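Local coordinates for putative 2OG-Fe(II) oxygenase family protein (PDB 3OOX) that probably acts as an iron(II)- and 2-oxoglutarate-dependent oxygenase, possibly one that forms ethene from 2-oxoglutarate and oxidises L-arginine, at residues Lys144-Glu147 with Ala148-Thr151. Residues are numbered along the deposited sequence; the frame is centred on the assembly and turned at random.
With EDO (1,2-ethanediol), chain E.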
# COMPACT_ATOMS: atom_id res chain seq x y z
N LYS A 144 -2.43 7.87 -11.56
CA LYS A 144 -2.81 7.36 -12.88
C LYS A 144 -3.78 6.18 -12.76
O LYS A 144 -4.74 6.07 -13.52
CB LYS A 144 -1.55 7.02 -13.69
CG LYS A 144 -0.69 8.26 -13.98
CD LYS A 144 0.66 8.02 -14.64
CE LYS A 144 1.57 9.25 -14.43
NZ LYS A 144 2.91 9.02 -14.99
N VAL A 145 -3.55 5.30 -11.79
CA VAL A 145 -4.47 4.21 -11.50
C VAL A 145 -5.83 4.75 -11.05
O VAL A 145 -6.88 4.25 -11.44
CB VAL A 145 -3.84 3.27 -10.42
CG1 VAL A 145 -4.85 2.27 -9.92
CG2 VAL A 145 -2.58 2.59 -11.01
N LEU A 146 -5.82 5.82 -10.25
CA LEU A 146 -7.05 6.42 -9.80
C LEU A 146 -7.81 7.06 -10.96
O LEU A 146 -9.05 7.08 -10.95
CB LEU A 146 -6.80 7.43 -8.67
CG LEU A 146 -6.55 6.73 -7.33
CD1 LEU A 146 -5.88 7.74 -6.37
CD2 LEU A 146 -7.82 6.14 -6.72
N GLU A 147 -7.09 7.58 -11.94
CA GLU A 147 -7.79 8.04 -13.17
C GLU A 147 -8.61 6.92 -13.83
O GLU A 147 -9.73 7.15 -14.27
CB GLU A 147 -6.81 8.60 -14.18
CG GLU A 147 -6.13 9.90 -13.82
CD GLU A 147 -5.11 10.27 -14.89
OE1 GLU A 147 -5.51 10.76 -15.97
OE2 GLU A 147 -3.90 10.07 -14.67
N ALA A 148 -8.01 5.74 -13.92
CA ALA A 148 -8.67 4.59 -14.48
C ALA A 148 -9.87 4.21 -13.61
O ALA A 148 -10.97 3.94 -14.13
CB ALA A 148 -7.71 3.46 -14.62
N ILE A 149 -9.68 4.19 -12.30
CA ILE A 149 -10.78 3.89 -11.37
C ILE A 149 -11.94 4.90 -11.53
O ILE A 149 -13.12 4.51 -11.59
CB ILE A 149 -10.28 3.82 -9.91
CG1 ILE A 149 -9.37 2.58 -9.75
CG2 ILE A 149 -11.44 3.78 -8.95
CD1 ILE A 149 -8.64 2.57 -8.41
N ALA A 150 -11.61 6.17 -11.61
CA ALA A 150 -12.62 7.24 -11.84
C ALA A 150 -13.43 7.01 -13.12
O ALA A 150 -14.67 7.00 -13.10
CB ALA A 150 -11.93 8.60 -11.85
N THR A 151 -12.74 6.73 -14.22
CA THR A 151 -13.42 6.45 -15.49
C THR A 151 -14.29 5.18 -15.38
O THR A 151 -15.41 5.14 -15.89
CB THR A 151 -12.38 6.38 -16.61
OG1 THR A 151 -11.81 7.69 -16.76
CG2 THR A 151 -13.00 5.90 -17.91
C1 EDO E . 1.78 9.31 -18.40
O1 EDO E . 2.53 10.33 -17.72
C2 EDO E . 2.70 8.15 -18.75
O2 EDO E . 3.18 7.53 -17.54
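Ile-149 reaches back along its helix to meet Val-145 and Leu-146, the residues four and three places earlier. Its terminal methyl CD1 does the touching, lying 4.1 Å from CG1 of Val-145 and 4.0 Å from CD2 of Leu-146, so one methyl bears on a branch of each neighbour. With CG1 beside the backbone N (chi1 -68°) and CD1 swung out in an extended chain, the isoleucine runs back over the preceding turn, where its CG1 also rests 3.4 Å from the carbonyl O of Val-145. The backbone carries regular i to i+4 bonds: N of Ile-149 donates to O of Val-145 (2.9 Å) and N of Ala-150 to O of Leu-146 (2.8 Å). N of Thr-151 bonds to O of Glu-147, and the bond from N of Ala-148 to O of Lys-144 is weak. This is the C-terminal part of the long helix 127-152, which packs against the main sheet of the jelly-roll (double-stranded beta-helix) core characteristic of 2-oxoglutarate oxygenases. Val-145, Leu-146 and Ile-149 all touch Ile-197 of strand 197-201; Ile-149 also meets Phe-30 of helix 19-33, which Ala-148 and Thr-151 touch as well. Among the polar side chains, the carboxylate of Glu-147 is held by partners beyond this turn, OE1 in a salt bridge with Arg-157 and OE2 hydrogen-bonded to Tyr-15. Lys-144 extends its chain to a 1,2-ethanediol, probably from the crystallisation liquor, whose two hydroxyl oxygens it grips in a fork: NZ lies 3.1 Å from O1 and 3.0 Å from O2. A leucine here, lacking the ammonium group, would probably leave the diol less firmly fixed, with its bond to Asp-42 remaining.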